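Local coordinates for sensor protein pfeS (Pseudomonas aeruginosa, PDB 3KYZ), which is the membrane-bound sensor histidine kinase of the PfeR/PfeS two-component system and may activate PfeR by phosphorylation, this chain being its sensor domain, probably periplasmic, at residues Y13-D25 with R84-D96. Residues are numbered along the deposited sequence; the frame is centred on the assembly and turned at random. Where two conformers were deposited one is given.
Sequences YFLAPADRHYLAD and RKLDWPMSRRLQD
Leu86 reaches the first turns of helix 17-53 with both methyls: CD2 meets Leu23 CD1 at 3.8 Å, and CD1 lies 3.6 Å from Arg20 O and also touches the Ala24 methyl. Leu15 packs beside it, its CD1 lying 3.9 Å from Leu86 CD2 and 3.8 Å from the selenomethionine methyl CE of Met90. Arg20 runs extended past Leu86 O and sets one guanidinium face over Asp87 CA. The Asp87 carboxylate turns away, leaving its OD2 5.1 Å from Arg20 NH2. Instead, Arg20 NE and NH1 grip Leu15 O side-on, at 2.8 and 3.0 Å, which ties the arginine to the loop leading into its own helix. Phe14 lies alongside Pro89, with Asp87 O at its ring edge. Beyond it, Met90 N donates a nearly straight bond to Tyr13 O (2.7 Å, 164°), and the Tyr13 hydroxyl sits over the centre of the Arg93 guanidinium. A water accepts from Leu15 N and donates to Leu86 O and Trp88 O. Leu86 also packs on Val101 and Ile103 of strand 100-104. A small apolar core, one direct backbone bond and a bridging water thus join the loop of this Cache-clan domain to the N-terminal helix and its lead-in.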
ATOM      1  N   TYR A  13      -3.730   5.495  21.701  1.00 43.04           N
ATOM      2  CA  TYR A  13      -3.324   4.860  20.451  1.00 41.20           C
ATOM      3  C   TYR A  13      -3.983   5.502  19.230  1.00 35.40           C
ATOM      4  O   TYR A  13      -3.664   5.157  18.097  1.00 35.18           O
ATOM      5  CB  TYR A  13      -3.617   3.357  20.493  1.00 47.17           C
ATOM      6  CG  TYR A  13      -2.374   2.504  20.617  1.00 53.46           C
ATOM      7  CD1 TYR A  13      -2.204   1.368  19.834  1.00 56.88           C
ATOM      8  CD2 TYR A  13      -1.362   2.845  21.503  1.00 56.99           C
ATOM      9  CE1 TYR A  13      -1.064   0.588  19.942  1.00 59.38           C
ATOM     10  CE2 TYR A  13      -0.218   2.073  21.617  1.00 59.77           C
ATOM     11  CZ  TYR A  13      -0.074   0.948  20.835  1.00 60.71           C
ATOM     12  OH  TYR A  13       1.065   0.182  20.950  1.00 62.08           O
ATOM     13  N   PHE A  14      -4.899   6.434  19.466  1.00 29.50           N
ATOM     14  CA  PHE A  14      -5.581   7.133  18.381  1.00 25.25           C
ATOM     15  C   PHE A  14      -5.185   8.600  18.338  1.00 22.93           C
ATOM     16  O   PHE A  14      -4.989   9.231  19.383  1.00 24.56           O
ATOM     17  CB  PHE A  14      -7.097   7.051  18.557  1.00 26.12           C
ATOM     18  CG  PHE A  14      -7.657   5.667  18.397  1.00 27.58           C
ATOM     19  CD1 PHE A  14      -8.045   5.203  17.153  1.00 26.87           C
ATOM     20  CD2 PHE A  14      -7.808   4.837  19.493  1.00 30.76           C
ATOM     21  CE1 PHE A  14      -8.568   3.929  17.003  1.00 29.99           C
ATOM     22  CE2 PHE A  14      -8.330   3.563  19.351  1.00 32.73           C
ATOM     23  CZ  PHE A  14      -8.710   3.109  18.104  1.00 32.76           C
ATOM     24  N   LEU A  15      -5.085   9.147  17.129  1.00 19.59           N
ATOM     25  CA  LEU A  15      -4.870  10.578  16.979  1.00 19.04           C
ATOM     26  C   LEU A  15      -6.039  11.341  17.591  1.00 19.62           C
ATOM     27  O   LEU A  15      -7.196  10.942  17.443  1.00 20.90           O
ATOM     28  CB  LEU A  15      -4.738  10.950  15.505  1.00 19.65           C
ATOM     29  CG  LEU A  15      -3.545  10.389  14.733  1.00 19.77           C
ATOM     30  CD1 LEU A  15      -3.645  10.851  13.287  1.00 21.80           C
ATOM     31  CD2 LEU A  15      -2.225  10.833  15.353  1.00 22.30           C
ATOM     32  N   ALA A  16      -5.736  12.436  18.279  1.00 20.26           N
ATOM     33  CA  ALA A  16      -6.771  13.322  18.783  1.00 21.20           C
ATOM     34  C   ALA A  16      -7.580  13.870  17.614  1.00 19.65           C
ATOM     35  O   ALA A  16      -7.042  14.087  16.529  1.00 19.70           O
ATOM     36  CB  ALA A  16      -6.150  14.462  19.576  1.00 22.00           C
ATOM     37  N   PRO A  17      -8.880  14.101  17.834  1.00 21.09           N
ATOM     38  CA  PRO A  17      -9.755  14.598  16.766  1.00 21.23           C
ATOM     39  C   PRO A  17      -9.217  15.855  16.078  1.00 19.62           C
ATOM     40  O   PRO A  17      -9.287  15.945  14.852  1.00 19.89           O
ATOM     41  CB  PRO A  17     -11.057  14.907  17.504  1.00 23.99           C
ATOM     42  CG  PRO A  17     -11.049  13.975  18.671  1.00 25.34           C
ATOM     43  CD  PRO A  17      -9.615  13.848  19.086  1.00 23.61           C
ATOM     44  N   ALA A  18      -8.683  16.806  16.844  1.00 18.15           N
ATOM     45  CA  ALA A  18      -8.185  18.043  16.249  1.00 18.49           C
ATOM     46  C   ALA A  18      -6.977  17.788  15.349  1.00 16.90           C
ATOM     47  O   ALA A  18      -6.748  18.516  14.384  1.00 18.03           O
ATOM     48  CB  ALA A  18      -7.853  19.073  17.325  1.00 19.30           C
ATOM     49  N   ASP A  19      -6.205  16.753  15.662  1.00 15.68           N
ATOM     50  CA  ASP A  19      -5.062  16.389  14.825  1.00 15.10           C
ATOM     51  C   ASP A  19      -5.506  15.685  13.554  1.00 15.67           C
ATOM     52  O   ASP A  19      -4.891  15.856  12.499  1.00 15.30           O
ATOM     53  CB  ASP A  19      -4.040  15.569  15.613  1.00 16.02           C
ATOM     54  CG  ASP A  19      -3.330  16.405  16.657  1.00 18.70           C
ATOM     55  OD1 ASP A  19      -3.229  17.631  16.437  1.00 18.77           O
ATOM     56  OD2 ASP A  19      -2.894  15.857  17.690  1.00 20.14           O
ATOM     57  N   ARG A  20      -6.573  14.892  13.639  1.00 15.04           N
ATOM     58  CA  ARG A  20      -7.142  14.300  12.435  0.50 15.22           C
ATOM     59  C   ARG A  20      -7.610  15.411  11.507  1.00 15.19           C
ATOM     60  O   ARG A  20      -7.346  15.385  10.309  1.00 16.33           O
ATOM     61  CB  ARG A  20      -8.312  13.382  12.780  0.50 15.79           C
ATOM     62  CG  ARG A  20      -7.916  12.207  13.641  0.50 17.11           C
ATOM     63  CD  ARG A  20      -9.101  11.326  13.981  0.50 17.85           C
ATOM     64  NE  ARG A  20      -8.813  10.518  15.159  0.50 20.02           N
ATOM     65  CZ  ARG A  20      -9.620   9.585  15.646  0.50 23.93           C
ATOM     66  NH1 ARG A  20      -9.261   8.905  16.724  0.50 26.94           N
ATOM     67  NH2 ARG A  20     -10.781   9.327  15.058  0.50 24.00           N
ATOM     68  N   HIS A  21      -8.302  16.395  12.072  1.00 15.42           N
ATOM     69  CA  HIS A  21      -8.810  17.517  11.290  0.50 16.23           C
ATOM     70  C   HIS A  21      -7.667  18.290  10.633  1.00 15.66           C
ATOM     71  O   HIS A  21      -7.747  18.673   9.469  1.00 17.42           O
ATOM     72  CB  HIS A  21      -9.641  18.442  12.178  0.50 17.51           C
ATOM     73  CG  HIS A  21     -10.278  19.579  11.444  0.50 21.02           C
ATOM     74  ND1 HIS A  21      -9.652  20.793  11.263  0.50 22.75           N
ATOM     75  CD2 HIS A  21     -11.490  19.688  10.849  0.50 22.99           C
ATOM     76  CE1 HIS A  21     -10.449  21.601  10.587  0.50 23.14           C
ATOM     77  NE2 HIS A  21     -11.571  20.955  10.324  0.50 24.49           N
ATOM     78  N   TYR A  22      -6.600  18.516  11.396  1.00 14.33           N
ATOM     79  CA  TYR A  22      -5.427  19.239  10.910  1.00 14.04           C
ATOM     80  C   TYR A  22      -4.789  18.549   9.705  1.00 14.89           C
ATOM     81  O   TYR A  22      -4.502  19.179   8.682  1.00 15.28           O
ATOM     82  CB  TYR A  22      -4.404  19.337  12.030  1.00 16.33           C
ATOM     83  CG  TYR A  22      -3.237  20.257  11.775  1.00 17.81           C
ATOM     84  CD1 TYR A  22      -3.427  21.629  11.705  1.00 19.02           C
ATOM     85  CD2 TYR A  22      -1.941  19.764  11.660  1.00 22.00           C
ATOM     86  CE1 TYR A  22      -2.376  22.488  11.507  1.00 19.97           C
ATOM     87  CE2 TYR A  22      -0.868  20.631  11.455  1.00 20.25           C
ATOM     88  CZ  TYR A  22      -1.104  21.996  11.383  1.00 19.78           C
ATOM     89  OH  TYR A  22      -0.069  22.889  11.194  1.00 22.27           O
ATOM     90  N   LEU A  23      -4.555  17.248   9.832  1.00 14.70           N
ATOM     91  CA  LEU A  23      -3.928  16.509   8.747  1.00 14.64           C
ATOM     92  C   LEU A  23      -4.876  16.398   7.558  1.00 14.31           C
ATOM     93  O   LEU A  23      -4.449  16.481   6.406  1.00 15.26           O
ATOM     94  CB  LEU A  23      -3.456  15.132   9.220  1.00 15.37           C
ATOM     95  CG  LEU A  23      -2.349  15.166  10.284  1.00 14.91           C
ATOM     96  CD1 LEU A  23      -1.970  13.758  10.734  1.00 17.53           C
ATOM     97  CD2 LEU A  23      -1.120  15.937   9.789  1.00 16.83           C
ATOM     98  N   ALA A  24      -6.167  16.235   7.831  1.00 14.03           N
ATOM     99  CA  ALA A  24      -7.147  16.198   6.753  1.00 15.13           C
ATOM    100  C   ALA A  24      -7.134  17.509   5.971  1.00 15.09           C
ATOM    101  O   ALA A  24      -7.316  17.517   4.755  1.00 14.85           O
ATOM    102  CB  ALA A  24      -8.537  15.903   7.285  1.00 17.27           C
ATOM    103  N   ASP A  25      -6.912  18.621   6.660  1.00 13.96           N
ATOM    104  CA  ASP A  25      -6.866  19.900   5.966  1.00 15.22           C
ATOM    105  C   ASP A  25      -5.695  19.940   4.981  1.00 13.67           C
ATOM    106  O   ASP A  25      -5.804  20.528   3.908  1.00 14.07           O
ATOM    107  CB  ASP A  25      -6.792  21.071   6.951  1.00 15.85           C
ATOM    108  CG  ASP A  25      -6.647  22.398   6.243  1.00 20.85           C
ATOM    109  OD1 ASP A  25      -7.674  22.957   5.814  1.00 25.64           O
ATOM    110  OD2 ASP A  25      -5.502  22.865   6.092  1.00 24.05           O
ATOM    111  N   ARG A  84      -1.853   3.728   7.276  1.00 12.54           N
ATOM    112  CA  ARG A  84      -2.951   3.859   8.232  1.00 14.20           C
ATOM    113  C   ARG A  84      -3.835   5.035   7.846  1.00 13.02           C
ATOM    114  O   ARG A  84      -3.336   6.057   7.362  1.00 13.88           O
ATOM    115  CB  ARG A  84      -2.416   4.105   9.650  1.00 16.21           C
ATOM    116  CG  ARG A  84      -1.282   3.186  10.078  1.00 18.11           C
ATOM    117  CD  ARG A  84      -1.740   1.741  10.189  1.00 20.47           C
ATOM    118  NE  ARG A  84      -2.618   1.549  11.338  1.00 22.60           N
ATOM    119  CZ  ARG A  84      -3.361   0.467  11.544  1.00 25.56           C
ATOM    120  NH1 ARG A  84      -3.339  -0.536  10.669  1.00 27.53           N
ATOM    121  NH2 ARG A  84      -4.128   0.386  12.624  1.00 26.30           N
ATOM    122  N   LYS A  85      -5.141   4.907   8.067  1.00 13.53           N
ATOM    123  CA  LYS A  85      -6.043   6.047   7.917  1.00 13.74           C
ATOM    124  C   LYS A  85      -6.095   6.858   9.206  1.00 15.55           C
ATOM    125  O   LYS A  85      -5.719   6.370  10.274  1.00 16.65           O
ATOM    126  CB  LYS A  85      -7.444   5.595   7.509  1.00 15.21           C
ATOM    127  CG  LYS A  85      -7.509   5.019   6.098  1.00 16.11           C
ATOM    128  CD  LYS A  85      -8.950   4.811   5.677  1.00 18.95           C
ATOM    129  CE  LYS A  85      -9.040   4.134   4.318  1.00 22.50           C
ATOM    130  NZ  LYS A  85     -10.453   3.944   3.890  1.00 26.67           N
ATOM    131  N   LEU A  86      -6.569   8.097   9.103  1.00 14.91           N
ATOM    132  CA  LEU A  86      -6.507   9.035  10.224  1.00 17.60           C
ATOM    133  C   LEU A  86      -7.198   8.547  11.496  1.00 19.27           C
ATOM    134  O   LEU A  86      -6.799   8.928  12.600  1.00 21.59           O
ATOM    135  CB  LEU A  86      -7.080  10.393   9.823  1.00 18.47           C
ATOM    136  CG  LEU A  86      -6.171  11.247   8.933  1.00 19.20           C
ATOM    137  CD1 LEU A  86      -6.929  12.437   8.361  1.00 20.41           C
ATOM    138  CD2 LEU A  86      -4.946  11.709   9.707  1.00 19.78           C
ATOM    139  N   ASP A  87      -8.240   7.732  11.354  1.00 19.31           N
ATOM    140  CA  ASP A  87      -8.982   7.276  12.532  1.00 22.34           C
ATOM    141  C   ASP A  87      -8.634   5.863  12.985  1.00 20.81           C
ATOM    142  O   ASP A  87      -9.338   5.273  13.812  1.00 23.53           O
ATOM    143  CB  ASP A  87     -10.491   7.433  12.339  1.00 27.44           C
ATOM    144  CG  ASP A  87     -11.019   6.652  11.162  1.00 33.11           C
ATOM    145  OD1 ASP A  87     -10.218   6.228  10.298  1.00 31.01           O
ATOM    146  OD2 ASP A  87     -12.255   6.473  11.101  1.00 37.69           O
ATOM    147  N   TRP A  88      -7.542   5.324  12.452  1.00 19.77           N
ATOM    148  CA  TRP A  88      -7.091   3.995  12.834  1.00 18.88           C
ATOM    149  C   TRP A  88      -6.088   4.082  13.977  1.00 20.70           C
ATOM    150  O   TRP A  88      -5.444   5.110  14.163  1.00 20.56           O
ATOM    151  CB  TRP A  88      -6.430   3.297  11.640  1.00 18.44           C
ATOM    152  CG  TRP A  88      -7.359   2.968  10.513  1.00 18.53           C
ATOM    153  CD1 TRP A  88      -8.690   3.287  10.406  1.00 19.06           C
ATOM    154  CD2 TRP A  88      -7.023   2.243   9.324  1.00 18.77           C
ATOM    155  NE1 TRP A  88      -9.196   2.801   9.216  1.00 19.74           N
ATOM    156  CE2 TRP A  88      -8.189   2.165   8.535  1.00 19.05           C
ATOM    157  CE3 TRP A  88      -5.844   1.659   8.850  1.00 17.50           C
ATOM    158  CZ2 TRP A  88      -8.212   1.517   7.301  1.00 19.84           C
ATOM    159  CZ3 TRP A  88      -5.866   1.022   7.620  1.00 18.97           C
ATOM    160  CH2 TRP A  88      -7.046   0.953   6.862  1.00 19.42           C
ATOM    161  N   PRO A  89      -5.929   2.989  14.738  1.00 24.21           N
ATOM    162  CA  PRO A  89      -4.889   2.982  15.774  1.00 26.51           C
ATOM    163  C   PRO A  89      -3.509   3.264  15.174  1.00 27.05           C
ATOM    164  O   PRO A  89      -3.226   2.813  14.063  1.00 27.39           O
ATOM    165  CB  PRO A  89      -4.946   1.552  16.325  1.00 28.00           C
ATOM    166  CG  PRO A  89      -6.302   1.044  15.952  1.00 27.51           C
ATOM    167  CD  PRO A  89      -6.652   1.710  14.656  1.00 26.05           C
HETATM  168  N   MSE A  90      -2.674   4.000  15.903  1.00 29.28           N
HETATM  169  CA  MSE A  90      -1.340   4.388  15.443  1.00 31.39           C
HETATM  170  C   MSE A  90      -0.261   3.878  16.387  1.00 34.41           C
HETATM  171  O   MSE A  90      -0.390   4.004  17.605  1.00 36.57           O
HETATM  172  CB  MSE A  90      -1.222   5.911  15.396  1.00 32.47           C
HETATM  173  CG  MSE A  90      -2.243   6.598  14.533  1.00 33.85           C
HETATM  174 SE   MSE A  90      -1.576   6.890  12.742  0.80 35.51          SE
HETATM  175  CE  MSE A  90      -3.278   7.354  11.911  1.00 28.17           C
ATOM    176  N   SER A  91       0.817   3.333  15.831  1.00 36.40           N
ATOM    177  CA  SER A  91       1.950   2.920  16.656  1.00 39.08           C
ATOM    178  C   SER A  91       3.207   2.643  15.835  1.00 40.76           C
ATOM    179  O   SER A  91       3.132   2.411  14.626  1.00 41.02           O
ATOM    180  CB  SER A  91       1.593   1.683  17.482  1.00 41.18           C
ATOM    181  OG  SER A  91       2.004   0.500  16.824  1.00 44.68           O
ATOM    182  N   ARG A  92       4.356   2.678  16.509  1.00 41.80           N
ATOM    183  CA  ARG A  92       5.627   2.365  15.868  0.50 43.03           C
ATOM    184  C   ARG A  92       5.896   0.863  15.918  1.00 44.35           C
ATOM    185  O   ARG A  92       6.731   0.352  15.172  1.00 44.12           O
ATOM    186  CB  ARG A  92       6.775   3.116  16.551  0.50 43.28           C
ATOM    187  CG  ARG A  92       6.555   4.612  16.703  0.50 43.63           C
ATOM    188  CD  ARG A  92       7.712   5.268  17.447  0.50 44.04           C
ATOM    189  NE  ARG A  92       8.897   5.413  16.606  0.50 45.00           N
ATOM    190  CZ  ARG A  92       9.501   6.571  16.357  0.50 44.58           C
ATOM    191  NH1 ARG A  92      10.573   6.608  15.575  0.50 45.43           N
ATOM    192  NH2 ARG A  92       9.037   7.693  16.891  0.50 42.39           N
ATOM    193  N   ARG A  93       5.181   0.171  16.802  1.00 46.35           N
ATOM    194  CA  ARG A  93       5.363  -1.261  17.053  1.00 48.35           C
ATOM    195  C   ARG A  93       5.715  -2.110  15.831  1.00 49.03           C
ATOM    196  O   ARG A  93       6.867  -2.511  15.648  1.00 49.69           O
ATOM    197  CB  ARG A  93       4.109  -1.842  17.718  1.00 49.75           C
ATOM    198  CG  ARG A  93       3.902  -1.424  19.167  1.00 52.64           C
ATOM    199  CD  ARG A  93       4.647  -2.342  20.127  1.00 56.24           C
ATOM    200  NE  ARG A  93       4.326  -2.052  21.522  1.00 60.15           N
ATOM    201  CZ  ARG A  93       3.394  -2.690  22.227  1.00 61.93           C
ATOM    202  NH1 ARG A  93       2.685  -3.664  21.670  1.00 62.53           N
ATOM    203  NH2 ARG A  93       3.174  -2.356  23.492  1.00 62.25           N
ATOM    204  N   LEU A  94       4.706  -2.382  15.007  1.00 48.90           N
ATOM    205  CA  LEU A  94       4.797  -3.389  13.950  1.00 48.26           C
ATOM    206  C   LEU A  94       6.001  -3.247  13.015  1.00 47.36           C
ATOM    207  O   LEU A  94       6.565  -4.250  12.577  1.00 48.63           O
ATOM    208  CB  LEU A  94       3.495  -3.420  13.140  1.00 48.54           C
ATOM    209  CG  LEU A  94       2.768  -4.763  13.029  1.00 48.09           C
ATOM    210  CD1 LEU A  94       2.681  -5.464  14.379  1.00 48.41           C
ATOM    211  CD2 LEU A  94       1.382  -4.565  12.434  1.00 47.39           C
ATOM    212  N   GLN A  95       6.396  -2.014  12.710  1.00 44.89           N
ATOM    213  CA  GLN A  95       7.470  -1.794  11.740  1.00 43.18           C
ATOM    214  C   GLN A  95       8.636  -0.935  12.232  1.00 42.37           C
ATOM    215  O   GLN A  95       9.543  -0.615  11.463  1.00 43.31           O
ATOM    216  CB  GLN A  95       6.907  -1.209  10.449  1.00 43.77           C
ATOM    217  CG  GLN A  95       6.076  -2.196   9.658  1.00 43.55           C
ATOM    218  CD  GLN A  95       6.039  -1.857   8.190  1.00 44.23           C
ATOM    219  OE1 GLN A  95       5.286  -0.982   7.764  1.00 40.55           O
ATOM    220  NE2 GLN A  95       6.858  -2.546   7.402  1.00 45.88           N
ATOM    221  N   ASP A  96       8.610  -0.563  13.506  1.00 41.31           N
ATOM    222  CA  ASP A  96       9.702   0.201  14.102  1.00 40.07           C
ATOM    223  C   ASP A  96      10.005   1.484  13.326  1.00 37.00           C
ATOM    224  O   ASP A  96      11.162   1.813  13.063  1.00 38.61           O
ATOM    225  CB  ASP A  96      10.963  -0.660  14.203  1.00 43.99           C
ATOM    226  CG  ASP A  96      12.005  -0.055  15.118  1.00 48.17           C
ATOM    227  OD1 ASP A  96      11.634   0.801  15.951  1.00 50.34           O
ATOM    228  OD2 ASP A  96      13.189  -0.437  15.008  1.00 52.01           O
TER
HETATM  229  O   HOH W   1      -6.100   7.629  14.894  1.00 20.40           O
HETATM  230  O   HOH W   2     -11.480   6.025  15.652  1.00 47.51           O